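Local coordinates for protein aspartate aminotransferase (Rhodobacter sphaeroides, PDB 3NRA) that probably catalyses the pyridoxal 5'-phosphate-dependent transfer of an amino group from L-aspartate to 2-oxoglutarate, yielding oxaloacetate and L-glutamate, at residues T75-D80 / R274-Q279; I107-Q112 / I281-A286; E318-L323 / S338-R343; V364-G369 / D378-N383. All coordinates share one frame; numbering follows the deposited sequence. Where two conformers were deposited one is given.

Contact 1: residues T75-D80 / R274-Q279; sequences TEYRGD and RMEKLQ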
loop_
_atom_site.group_PDB
_atom_site.type_symbol
_atom_site.label_atom_id
_atom_site.label_comp_id
_atom_site.label_asym_id
_atom_site.label_seq_id
_atom_site.Cartn_x
_atom_site.Cartn_y
_atom_site.Cartn_z
ATOM N N THR B 75 -13.348 -6.401 -1.011
ATOM C CA THR B 75 -13.967 -5.729 0.156
ATOM C C THR B 75 -14.124 -4.277 -0.194
ATOM O O THR B 75 -13.520 -3.801 -1.182
ATOM C CB THR B 75 -13.052 -5.770 1.421
ATOM O OG1 THR B 75 -11.965 -4.832 1.264
ATOM C CG2 THR B 75 -12.497 -7.187 1.689
ATOM N N GLU B 76 -14.892 -3.556 0.628
ATOM C CA GLU B 76 -14.955 -2.108 0.564
ATOM C C GLU B 76 -13.552 -1.579 0.717
ATOM O O GLU B 76 -12.733 -2.218 1.364
ATOM C CB GLU B 76 -15.866 -1.570 1.689
ATOM C CG GLU B 76 -17.376 -1.739 1.384
ATOM C CD GLU B 76 -18.305 -1.291 2.520
ATOM O OE1 GLU B 76 -17.916 -0.401 3.327
ATOM O OE2 GLU B 76 -19.467 -1.806 2.572
ATOM N N TYR B 77 -13.259 -0.428 0.126
ATOM C CA TYR B 77 -11.890 0.158 0.211
ATOM C C TYR B 77 -11.432 0.370 1.653
ATOM O O TYR B 77 -10.285 0.112 1.977
ATOM C CB TYR B 77 -11.781 1.499 -0.550
ATOM C CG TYR B 77 -12.143 1.452 -2.018
ATOM C CD1 TYR B 77 -11.587 0.515 -2.868
ATOM C CD2 TYR B 77 -13.042 2.382 -2.564
ATOM C CE1 TYR B 77 -11.912 0.479 -4.220
ATOM C CE2 TYR B 77 -13.388 2.346 -3.916
ATOM C CZ TYR B 77 -12.814 1.403 -4.736
ATOM O OH TYR B 77 -13.157 1.353 -6.076
ATOM N N ARG B 78 -12.342 0.800 2.518
ATOM C CA ARG B 78 -12.024 0.968 3.971
ATOM C C ARG B 78 -11.887 -0.346 4.780
ATOM O O ARG B 78 -11.494 -0.313 5.946
ATOM C CB ARG B 78 -13.047 1.883 4.639
ATOM C CG ARG B 78 -14.418 1.311 4.804
ATOM C CD ARG B 78 -15.412 2.375 5.270
ATOM N NE ARG B 78 -15.692 3.376 4.242
ATOM C CZ ARG B 78 -16.687 4.271 4.298
ATOM N NH1 ARG B 78 -17.522 4.325 5.355
ATOM N NH2 ARG B 78 -16.858 5.122 3.280
ATOM N N GLY B 79 -12.259 -1.470 4.173
ATOM C CA GLY B 79 -12.026 -2.790 4.749
ATOM C C GLY B 79 -13.322 -3.545 4.880
ATOM O O GLY B 79 -14.384 -2.945 4.953
ATOM N N ASP B 80 -13.218 -4.866 4.932
ATOM C CA ASP B 80 -14.366 -5.756 5.115
ATOM C C ASP B 80 -15.290 -5.287 6.280
ATOM O O ASP B 80 -14.832 -5.054 7.401
ATOM C CB ASP B 80 -13.883 -7.201 5.331
ATOM C CG ASP B 80 -15.048 -8.190 5.545
ATOM O OD1 ASP B 80 -15.655 -8.200 6.653
ATOM O OD2 ASP B 80 -15.360 -8.939 4.618
ATOM N N ARG B 274 -11.370 10.959 4.567
ATOM C CA ARG B 274 -10.292 11.355 3.655
ATOM C C ARG B 274 -9.307 10.206 3.376
ATOM O O ARG B 274 -8.979 9.950 2.223
ATOM C CB ARG B 274 -9.559 12.573 4.189
ATOM C CG ARG B 274 -10.429 13.843 4.189
ATOM C CD ARG B 274 -9.601 15.091 4.207
ATOM N NE ARG B 274 -8.960 15.351 5.492
ATOM C CZ ARG B 274 -9.285 16.336 6.354
ATOM N NH1 ARG B 274 -10.303 17.174 6.127
ATOM N NH2 ARG B 274 -8.575 16.484 7.469
HETATM N N MSE B 275 -8.884 9.498 4.434
HETATM C CA MSE B 275 -7.934 8.379 4.307
HETATM C C MSE B 275 -8.515 7.248 3.418
HETATM O O MSE B 275 -7.782 6.601 2.676
HETATM C CB MSE B 275 -7.586 7.807 5.696
HETATM C CG MSE B 275 -6.834 8.777 6.636
HETATM SE SE MSE B 275 -6.697 8.097 8.437
HETATM C CE MSE B 275 -5.655 6.548 8.015
ATOM N N GLU B 276 -9.835 7.043 3.519
ATOM C CA GLU B 276 -10.572 6.058 2.701
ATOM C C GLU B 276 -10.539 6.423 1.242
ATOM O O GLU B 276 -10.305 5.584 0.380
ATOM C CB GLU B 276 -12.040 6.000 3.148
ATOM C CG GLU B 276 -12.887 4.920 2.448
ATOM C CD GLU B 276 -13.643 5.419 1.225
ATOM O OE1 GLU B 276 -14.572 6.234 1.386
ATOM O OE2 GLU B 276 -13.334 4.958 0.113
ATOM N N LYS B 277 -10.790 7.694 0.959
ATOM C CA LYS B 277 -10.812 8.166 -0.415
ATOM C C LYS B 277 -9.424 8.024 -1.033
ATOM O O LYS B 277 -9.285 7.532 -2.153
ATOM C CB LYS B 277 -11.291 9.626 -0.481
ATOM C CG LYS B 277 -12.798 9.796 -0.301
ATOM C CD LYS B 277 -13.134 11.177 0.318
ATOM C CE LYS B 277 -14.566 11.650 0.010
ATOM N NZ LYS B 277 -14.568 12.786 -1.006
ATOM N N LEU B 278 -8.396 8.363 -0.262
ATOM C CA LEU B 278 -7.044 8.218 -0.738
ATOM C C LEU B 278 -6.629 6.739 -0.913
ATOM O O LEU B 278 -5.989 6.403 -1.903
ATOM C CB LEU B 278 -6.077 8.951 0.160
ATOM C CG LEU B 278 -4.593 8.882 -0.202
ATOM C CD1 LEU B 278 -4.345 9.227 -1.650
ATOM C CD2 LEU B 278 -3.815 9.815 0.703
ATOM N N GLN B 279 -7.004 5.871 0.027
ATOM C CA GLN B 279 -6.631 4.437 -0.066
ATOM C C GLN B 279 -7.070 3.811 -1.399
ATOM O O GLN B 279 -6.367 2.965 -1.961
ATOM C CB GLN B 279 -7.219 3.621 1.104
ATOM C CG GLN B 279 -6.938 2.116 0.992
ATOM C CD GLN B 279 -6.715 1.438 2.337
ATOM O OE1 GLN B 279 -5.603 1.443 2.864
ATOM N NE2 GLN B 279 -7.778 0.854 2.899
#

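Contact 2: residues I107-Q112 / I281-A286; sequences ITPGTQ and IVSLRA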
loop_
_atom_site.group_PDB
_atom_site.type_symbol
_atom_site.label_atom_id
_atom_site.label_comp_id
_atom_site.label_asym_id
_atom_site.label_seq_id
_atom_site.Cartn_x
_atom_site.Cartn_y
_atom_site.Cartn_z
ATOM N N ILE B 107 -9.257 -0.287 7.694
ATOM C CA ILE B 107 -8.233 -1.307 7.631
ATOM C C ILE B 107 -7.265 -1.022 6.480
ATOM O O ILE B 107 -7.697 -0.797 5.349
ATOM C CB ILE B 107 -8.815 -2.685 7.406
ATOM C CG1 ILE B 107 -9.883 -3.009 8.481
ATOM C CG2 ILE B 107 -7.665 -3.742 7.421
ATOM C CD1 ILE B 107 -10.574 -4.404 8.294
ATOM N N THR B 108 -5.958 -1.102 6.773
ATOM C CA THR B 108 -4.903 -0.537 5.917
ATOM C C THR B 108 -3.773 -1.564 5.673
ATOM O O THR B 108 -3.643 -2.558 6.441
ATOM C CB THR B 108 -4.244 0.690 6.581
ATOM O OG1 THR B 108 -3.752 0.309 7.862
ATOM C CG2 THR B 108 -5.233 1.861 6.740
ATOM N N PRO B 109 -2.931 -1.320 4.627
ATOM C CA PRO B 109 -1.749 -2.165 4.399
ATOM C C PRO B 109 -0.642 -1.883 5.434
ATOM O O PRO B 109 0.248 -1.038 5.207
ATOM C CB PRO B 109 -1.316 -1.812 2.981
ATOM C CG PRO B 109 -1.947 -0.443 2.703
ATOM C CD PRO B 109 -3.181 -0.380 3.505
ATOM N N GLY B 110 -0.725 -2.588 6.568
ATOM C CA GLY B 110 0.168 -2.357 7.686
ATOM C C GLY B 110 -0.247 -1.102 8.426
ATOM O O GLY B 110 -1.120 -0.328 7.955
ATOM N N THR B 111 0.314 -0.926 9.604
ATOM C CA THR B 111 0.219 0.332 10.303
ATOM C C THR B 111 0.994 1.411 9.534
ATOM O O THR B 111 0.636 2.611 9.603
ATOM C CB THR B 111 0.718 0.207 11.765
ATOM O OG1 THR B 111 -0.135 -0.674 12.459
ATOM C CG2 THR B 111 0.694 1.524 12.481
ATOM N N GLN B 112 2.033 1.006 8.778
ATOM C CA GLN B 112 2.686 1.959 7.844
ATOM C C GLN B 112 1.660 2.529 6.865
ATOM O O GLN B 112 1.651 3.730 6.609
ATOM C CB GLN B 112 3.840 1.296 7.058
ATOM C CG GLN B 112 4.693 2.283 6.231
ATOM C CD GLN B 112 5.354 3.362 7.109
ATOM O OE1 GLN B 112 5.949 3.050 8.141
ATOM N NE2 GLN B 112 5.258 4.627 6.682
ATOM N N ILE B 281 -6.951 5.018 -4.273
ATOM C CA ILE B 281 -5.970 5.254 -5.339
ATOM C C ILE B 281 -4.520 4.918 -4.954
ATOM O O ILE B 281 -3.653 4.835 -5.828
ATOM C CB ILE B 281 -6.077 6.692 -5.973
ATOM C CG1 ILE B 281 -5.695 7.787 -4.977
ATOM C CG2 ILE B 281 -7.510 6.935 -6.538
ATOM C CD1 ILE B 281 -5.890 9.181 -5.529
ATOM N N VAL B 282 -4.271 4.659 -3.666
ATOM C CA VAL B 282 -2.949 4.227 -3.205
ATOM C C VAL B 282 -2.745 2.735 -3.439
ATOM O O VAL B 282 -1.663 2.319 -3.922
ATOM C CB VAL B 282 -2.710 4.579 -1.690
ATOM C CG1 VAL B 282 -1.431 3.911 -1.159
ATOM C CG2 VAL B 282 -2.622 6.087 -1.515
ATOM N N SER B 283 -3.725 1.917 -3.034
ATOM C CA SER B 283 -3.635 0.453 -3.245
ATOM C C SER B 283 -4.982 -0.307 -3.257
ATOM O O SER B 283 -4.987 -1.556 -3.166
ATOM C CB SER B 283 -2.718 -0.160 -2.179
ATOM O OG SER B 283 -3.251 0.023 -0.865
ATOM N N LEU B 284 -6.101 0.427 -3.437
ATOM C CA LEU B 284 -7.498 -0.102 -3.330
ATOM C C LEU B 284 -7.903 -0.505 -1.911
ATOM O O LEU B 284 -8.822 0.063 -1.354
ATOM C CB LEU B 284 -7.777 -1.256 -4.313
ATOM C CG LEU B 284 -7.577 -1.030 -5.807
ATOM C CD1 LEU B 284 -7.836 -2.322 -6.567
ATOM C CD2 LEU B 284 -8.483 0.095 -6.334
ATOM N N ARG B 285 -7.252 -1.519 -1.352
ATOM C CA ARG B 285 -7.641 -2.051 -0.079
ATOM C C ARG B 285 -6.466 -2.744 0.543
ATOM O O ARG B 285 -5.495 -3.040 -0.136
ATOM C CB ARG B 285 -8.804 -3.024 -0.252
ATOM C CG ARG B 285 -8.513 -4.226 -1.217
ATOM C CD ARG B 285 -9.716 -5.121 -1.375
ATOM N NE ARG B 285 -10.778 -4.353 -1.965
ATOM C CZ ARG B 285 -10.908 -4.078 -3.272
ATOM N NH1 ARG B 285 -10.109 -4.638 -4.198
ATOM N NH2 ARG B 285 -11.871 -3.257 -3.656
ATOM N N ALA B 286 -6.529 -2.966 1.859
ATOM C CA ALA B 286 -5.709 -3.992 2.483
ATOM C C ALA B 286 -6.047 -5.326 1.811
ATOM O O ALA B 286 -7.219 -5.601 1.537
ATOM C CB ALA B 286 -6.003 -4.055 4.002
HETATM O O HOH W 1 -8.939 -2.152 3.273
#

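Contact 3: residues E318-L323 / S338-R343; sequences ELLHVL and SYLFPR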
loop_
_atom_site.group_PDB
_atom_site.type_symbol
_atom_site.label_atom_id
_atom_site.label_comp_id
_atom_site.label_asym_id
_atom_site.label_seq_id
_atom_site.Cartn_x
_atom_site.Cartn_y
_atom_site.Cartn_z
ATOM N N GLU B 318 17.589 -9.435 30.437
ATOM C CA GLU B 318 18.950 -9.951 30.274
ATOM C C GLU B 318 19.742 -9.091 29.299
ATOM O O GLU B 318 20.891 -8.850 29.518
ATOM C CB GLU B 318 18.983 -11.426 29.850
ATOM C CG GLU B 318 20.390 -12.073 30.092
ATOM C CD GLU B 318 20.444 -13.582 29.796
ATOM O OE1 GLU B 318 19.498 -14.117 29.171
ATOM O OE2 GLU B 318 21.439 -14.225 30.192
ATOM N N LEU B 319 19.108 -8.601 28.237
ATOM C CA LEU B 319 19.810 -7.669 27.337
ATOM C C LEU B 319 20.201 -6.403 28.055
ATOM O O LEU B 319 21.296 -5.900 27.850
ATOM C CB LEU B 319 18.987 -7.317 26.105
ATOM C CG LEU B 319 18.914 -8.350 24.961
ATOM C CD1 LEU B 319 18.566 -7.648 23.667
ATOM C CD2 LEU B 319 20.193 -9.131 24.774
ATOM N N LEU B 320 19.327 -5.897 28.909
ATOM C CA LEU B 320 19.630 -4.695 29.665
ATOM C C LEU B 320 20.794 -4.924 30.605
ATOM O O LEU B 320 21.690 -4.111 30.673
ATOM C CB LEU B 320 18.408 -4.203 30.436
ATOM C CG LEU B 320 17.374 -3.404 29.624
ATOM C CD1 LEU B 320 16.124 -3.167 30.471
ATOM C CD2 LEU B 320 17.979 -2.066 29.135
ATOM N N HIS B 321 20.805 -6.072 31.277
ATOM C CA HIS B 321 21.919 -6.434 32.142
ATOM C C HIS B 321 23.286 -6.403 31.403
ATOM O O HIS B 321 24.259 -5.837 31.913
ATOM C CB HIS B 321 21.716 -7.814 32.730
ATOM C CG HIS B 321 22.746 -8.179 33.734
ATOM N ND1 HIS B 321 22.778 -7.630 35.003
ATOM C CD2 HIS B 321 23.816 -9.011 33.652
ATOM C CE1 HIS B 321 23.813 -8.127 35.662
ATOM N NE2 HIS B 321 24.462 -8.960 34.862
ATOM N N VAL B 322 23.330 -7.033 30.230
ATOM C CA VAL B 322 24.542 -7.106 29.410
ATOM C C VAL B 322 24.981 -5.718 28.928
ATOM O O VAL B 322 26.138 -5.358 29.087
ATOM C CB VAL B 322 24.340 -8.043 28.186
ATOM C CG1 VAL B 322 25.522 -7.914 27.195
ATOM C CG2 VAL B 322 24.172 -9.510 28.645
ATOM N N LEU B 323 24.046 -4.929 28.388
ATOM C CA LEU B 323 24.371 -3.581 27.837
ATOM C C LEU B 323 24.800 -2.604 28.931
ATOM O O LEU B 323 25.822 -1.946 28.823
ATOM C CB LEU B 323 23.168 -2.995 27.059
ATOM C CG LEU B 323 22.741 -3.723 25.771
ATOM C CD1 LEU B 323 21.332 -3.252 25.318
ATOM C CD2 LEU B 323 23.733 -3.512 24.666
ATOM N N SER B 338 9.251 -4.107 21.621
ATOM C CA SER B 338 10.505 -4.871 21.620
ATOM C C SER B 338 11.712 -4.074 21.079
ATOM O O SER B 338 12.625 -4.668 20.469
ATOM C CB SER B 338 10.323 -6.155 20.807
ATOM O OG SER B 338 9.090 -6.767 21.115
ATOM N N TYR B 339 11.742 -2.751 21.331
ATOM C CA TYR B 339 12.899 -1.920 20.980
ATOM C C TYR B 339 13.749 -1.508 22.203
ATOM O O TYR B 339 13.214 -1.144 23.239
ATOM C CB TYR B 339 12.454 -0.687 20.243
ATOM C CG TYR B 339 11.823 -0.998 18.922
ATOM C CD1 TYR B 339 12.512 -1.751 17.949
ATOM C CD2 TYR B 339 10.540 -0.550 18.620
ATOM C CE1 TYR B 339 11.932 -2.038 16.725
ATOM C CE2 TYR B 339 9.954 -0.842 17.404
ATOM C CZ TYR B 339 10.661 -1.598 16.457
ATOM O OH TYR B 339 10.076 -1.911 15.252
ATOM N N LEU B 340 15.071 -1.653 22.073
ATOM C CA LEU B 340 16.048 -1.042 22.965
ATOM C C LEU B 340 16.914 -0.068 22.158
ATOM O O LEU B 340 17.332 -0.370 21.017
ATOM C CB LEU B 340 16.959 -2.084 23.569
ATOM C CG LEU B 340 16.519 -2.951 24.731
ATOM C CD1 LEU B 340 17.294 -4.305 24.689
ATOM C CD2 LEU B 340 16.757 -2.259 26.036
ATOM N N PHE B 341 17.249 1.049 22.776
ATOM C CA PHE B 341 17.995 2.099 22.131
ATOM C C PHE B 341 19.198 2.524 23.013
ATOM O O PHE B 341 19.191 3.588 23.614
ATOM C CB PHE B 341 17.035 3.248 21.881
ATOM C CG PHE B 341 17.501 4.240 20.882
ATOM C CD1 PHE B 341 17.854 3.848 19.595
ATOM C CD2 PHE B 341 17.485 5.595 21.185
ATOM C CE1 PHE B 341 18.221 4.772 18.659
ATOM C CE2 PHE B 341 17.872 6.523 20.244
ATOM C CZ PHE B 341 18.228 6.103 18.969
ATOM N N PRO B 342 20.238 1.671 23.088
ATOM C CA PRO B 342 21.397 2.025 23.871
ATOM C C PRO B 342 22.222 3.172 23.273
ATOM O O PRO B 342 22.413 3.230 22.059
ATOM C CB PRO B 342 22.202 0.735 23.898
ATOM C CG PRO B 342 21.747 -0.014 22.764
ATOM C CD PRO B 342 20.301 0.275 22.677
ATOM N N ARG B 343 22.640 4.098 24.135
ATOM C CA ARG B 343 23.575 5.152 23.782
ATOM C C ARG B 343 24.963 4.662 24.091
ATOM O O ARG B 343 25.269 4.339 25.233
ATOM C CB ARG B 343 23.280 6.419 24.585
ATOM C CG ARG B 343 23.984 7.646 24.062
ATOM C CD ARG B 343 23.680 8.889 24.894
ATOM N NE ARG B 343 24.129 8.712 26.277
ATOM C CZ ARG B 343 24.041 9.631 27.225
ATOM N NH1 ARG B 343 23.536 10.841 26.976
ATOM N NH2 ARG B 343 24.461 9.343 28.429
#

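Contact 4: residues V364-G369 / D378-N383; sequences VVVTPG and DSVRLN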
loop_
_atom_site.group_PDB
_atom_site.type_symbol
_atom_site.label_atom_id
_atom_site.label_comp_id
_atom_site.label_asym_id
_atom_site.label_seq_id
_atom_site.Cartn_x
_atom_site.Cartn_y
_atom_site.Cartn_z
ATOM N N VAL B 364 26.272 -8.908 13.657
ATOM C CA VAL B 364 25.120 -8.251 14.257
ATOM C C VAL B 364 24.685 -7.095 13.366
ATOM O O VAL B 364 25.498 -6.248 12.998
ATOM C CB VAL B 364 25.482 -7.759 15.650
ATOM C CG1 VAL B 364 24.458 -6.822 16.175
ATOM C CG2 VAL B 364 25.641 -8.951 16.597
ATOM N N VAL B 365 23.407 -7.089 12.973
ATOM C CA VAL B 365 22.792 -5.908 12.335
ATOM C C VAL B 365 22.049 -5.128 13.391
ATOM O O VAL B 365 21.152 -5.675 14.032
ATOM C CB VAL B 365 21.766 -6.292 11.221
ATOM C CG1 VAL B 365 21.242 -5.050 10.538
ATOM C CG2 VAL B 365 22.395 -7.290 10.179
ATOM N N VAL B 366 22.396 -3.839 13.557
ATOM C CA VAL B 366 21.606 -2.917 14.404
ATOM C C VAL B 366 21.286 -1.689 13.597
ATOM O O VAL B 366 21.913 -1.452 12.559
ATOM C CB VAL B 366 22.383 -2.513 15.688
ATOM C CG1 VAL B 366 22.793 -3.744 16.477
ATOM C CG2 VAL B 366 23.616 -1.639 15.350
ATOM N N THR B 367 20.308 -0.904 14.040
ATOM C CA THR B 367 19.841 0.218 13.252
ATOM C C THR B 367 20.518 1.488 13.716
ATOM O O THR B 367 20.532 1.776 14.904
ATOM C CB THR B 367 18.331 0.385 13.346
ATOM O OG1 THR B 367 17.711 -0.856 13.045
ATOM C CG2 THR B 367 17.832 1.475 12.350
ATOM N N PRO B 368 21.079 2.264 12.784
ATOM C CA PRO B 368 21.796 3.448 13.257
ATOM C C PRO B 368 20.868 4.447 13.881
ATOM O O PRO B 368 19.745 4.586 13.449
ATOM C CB PRO B 368 22.429 4.031 11.997
ATOM C CG PRO B 368 21.994 3.201 10.874
ATOM C CD PRO B 368 21.358 1.965 11.378
ATOM N N GLY B 369 21.344 5.133 14.918
ATOM C CA GLY B 369 20.509 6.061 15.641
ATOM C C GLY B 369 20.068 7.258 14.821
ATOM O O GLY B 369 19.028 7.876 15.137
ATOM N N ASP B 378 24.937 8.630 18.155
ATOM C CA ASP B 378 25.766 7.657 18.905
ATOM C C ASP B 378 24.951 6.570 19.601
ATOM O O ASP B 378 25.503 5.769 20.333
ATOM C CB ASP B 378 26.768 8.358 19.886
ATOM C CG ASP B 378 26.086 9.226 20.941
ATOM O OD1 ASP B 378 24.830 9.368 20.941
ATOM O OD2 ASP B 378 26.833 9.806 21.765
ATOM N N SER B 379 23.644 6.506 19.298
ATOM C CA SER B 379 22.791 5.366 19.687
ATOM C C SER B 379 22.549 4.399 18.527
ATOM O O SER B 379 22.728 4.754 17.385
ATOM C CB SER B 379 21.459 5.889 20.242
ATOM O OG SER B 379 21.711 6.684 21.407
ATOM N N VAL B 380 22.184 3.155 18.859
ATOM C CA VAL B 380 21.724 2.184 17.889
ATOM C C VAL B 380 20.436 1.546 18.408
ATOM O O VAL B 380 20.223 1.488 19.617
ATOM C CB VAL B 380 22.779 1.062 17.627
ATOM C CG1 VAL B 380 24.072 1.664 17.007
ATOM C CG2 VAL B 380 23.094 0.258 18.946
ATOM N N ARG B 381 19.551 1.136 17.491
ATOM C CA ARG B 381 18.318 0.468 17.881
ATOM C C ARG B 381 18.453 -1.039 17.674
ATOM O O ARG B 381 19.000 -1.484 16.663
ATOM C CB ARG B 381 17.113 0.986 17.094
ATOM C CG ARG B 381 15.800 0.693 17.773
ATOM C CD ARG B 381 14.635 0.846 16.876
ATOM N NE ARG B 381 14.684 -0.125 15.773
ATOM C CZ ARG B 381 13.916 -0.083 14.688
ATOM N NH1 ARG B 381 12.978 0.840 14.559
ATOM N NH2 ARG B 381 14.053 -1.025 13.740
ATOM N N LEU B 382 17.938 -1.800 18.650
ATOM C CA LEU B 382 17.806 -3.234 18.565
ATOM C C LEU B 382 16.352 -3.581 18.640
ATOM O O LEU B 382 15.669 -3.123 19.530
ATOM C CB LEU B 382 18.531 -3.890 19.726
ATOM C CG LEU B 382 20.056 -4.028 19.598
ATOM C CD1 LEU B 382 20.725 -2.694 19.707
ATOM C CD2 LEU B 382 20.608 -4.999 20.667
ATOM N N ASN B 383 15.874 -4.412 17.727
ATOM C CA ASN B 383 14.610 -5.098 17.946
ATOM C C ASN B 383 14.918 -6.446 18.590
ATOM O O ASN B 383 15.485 -7.329 17.939
ATOM C CB ASN B 383 13.820 -5.267 16.623
ATOM C CG ASN B 383 12.464 -5.965 16.824
ATOM O OD1 ASN B 383 12.355 -6.920 17.593
ATOM N ND2 ASN B 383 11.433 -5.494 16.106
HETATM O O HOH W 2 16.427 -2.231 15.131
#

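Contact 1: residues T75-D80 / R274-Q279
R78 reaches from a type I beta turn, E76 to G79, to cross E276 of the facing helix at an angle. Its CB rests 3.7 Å from E276 CG. With CG set between the backbone N and the carbonyl carbon (chi1 70°), the chain runs out across the glutamate and bends at chi3, which puts NE also 3.7 Å from E276 CG. At the tip, NH2 makes a salt bridge to E276 OE1 at 3.2 Å, arriving from above the carboxylate plane rather than within it. The other terminal nitrogen, NH1, is held by the carbonyl O of R102. The second carboxylate oxygen, E276 OE2, lies 3.7 Å from Y77 CD2 at the ring edge, near the ring plane. E276 has two deposited conformers, so its contacts with R78 and Y77 are less certain than the rest. One helical turn on, Q279 NE2 donates to Y77 O at 2.8 Å (152° at the hydrogen), the acceptor close to the Q279 amide plane; the same nitrogen also serves I107 O. The turn leads into helix 81-95, with D80 as N-cap; M275, L278 and Q279 of helix 269-282 pack on helix 110-120, and strand 105-108 adjoins both segments.

Contact 2: residues I107-Q112 / I281-A286
P109 and A286 meet beside the cofactor's phosphate site: just past P109 the backbone N atoms of T111 and Q112 donate to phosphate oxygens of the pyridoxal phosphate-lysine adduct at position 253. A286 gives the largest share of the contact, through one methyl. Its CB points at the strand end, 3.8 Å from I107 CG2 and 3.7 Å from T108 O, and it comes within 4.2 Å of P109 N. I107 offers CG2 because that branch stands opposite the backbone N, leaving CG1 beside it (chi1 -55°). On the flank of the proline ring, P109 CG lies 3.8 Å from S283 OG, the hydroxyl of the first residue to leave helix 269-282. Here the edge strand 105-108 of the large-domain sheet, characteristic of fold type I aminotransferases, turns into helix 110-120, with P109 at the centre of an inverse gamma turn. Within that bend T108 OG1 donates to G110 O at 2.7 Å, tilted from the carbonyl plane, which braces the bend from within. A water joins the two backbones: it gives a hydrogen bond to I107 O at 2.8 Å and takes one from A286 N at 2.9 Å. Across the dimer interface Q112 NE2 donates to I281 O of the second subunit, and I281 O accepts from Q112 NE2 of that subunit.

Contact 3: residues E318-L323 / S338-R343
L340 is wedged by its two methyls among L319, L320 and L323 of helix 304-324, where this helix packs on an edge strand of the small-domain sheet. The contact is wholly apolar and buried. Leucine-leucine contacts carry most of it. L340 CB points to the helix, and CG, opposite the carbonyl carbon (chi1 -79°), carries the two methyls to different leucines. CD1 lies 3.7 Å from both L319 CB and L319 CD1, with L323 CD1 further off at 4.2 Å. CD2 goes to the other neighbour, 3.8 Å from L320 CG. Replacing L340 by an alanine would probably open a gap between strand and helix, leaving the methyls of L319 and L320 without their common partner. A second kind of contact is made by the proline ring: P342 CG meets L323 CD1 at 4.1 Å, two residues along the strand direction and one helical turn from L319. F341 points away from the helix, and Y339 OH is hydrogen-bonded to NZ of the pyridoxal phosphate-lysine adduct at position 253. The backbone of L340 pairs with L382, and L319 also packs on A395 of helix 388-404. The tightest pair is L320 CD2 and L340 CD2, 3.3 Å apart, less than normal carbon contact and therefore to be read with caution.

Contact 4: residues V364-G369 / D378-N383
The R381 guanidinium takes a water at its edge, in its plane, with NE donating at 2.8 Å, while T367 OG1 lies obliquely to the group, 3.7 Å from R381 NH2. The same water sits 2.8 Å from T367 OG1 and so bridges the two side chains, which run side by side on one face of a beta hairpin, strands 364-368 and 380-383 of the small-domain sheet. Bending at chi3 (64°) brings the arginine's tip alongside T367; N190 OD1 holds its NH1, and P191 and F372 pack against the chain. In the backbone T367 and R381 form an antiparallel hydrogen-bonded pair: T367 N donates to R381 O at 3.0 Å, almost straight at 178°, and R381 N to T367 O at 2.8 Å, both in the carbonyl plane. T367 O also receives a CA-H contact from V380. The apolar group is V366, whose methyls part: CG2 lies 3.6 Å from V380 CB, and CG1 is 4.0 Å from L382 CD1, the two chains side by side. With only an alanine at V366, V380 and L382 would probably lose these methyl partners and a gap would open next to L358 and I398 of helices 351-362 and 388-404. The next bridge, P368 with V380, is a non-hydrogen-bonded pair. Past it, G369 N reaches S379 O at 2.9 Å in a weak, strongly bent bond.

From the N terminus, the turn at 75-80 waits almost two hundred residues for its partner on helix 269-282, closing contact 1; the 107-112 bend then meets the end of the same helix in contact 2. The two loops cross, as their segments alternate, and they touch: R78 O lies 2.8 Å from I107 N, and T75 O lies 2.9 Å from R285 NE. Contact 1 ties the turn before helix 81-95, and contact 2 the end of edge strand 105-108, to helix 269-282 and the loop after it, near the second subunit. Contacts 3 and 4 follow in series, each a short loop of the small domain, and neighbouring strands 339-340 and 380-383 join them.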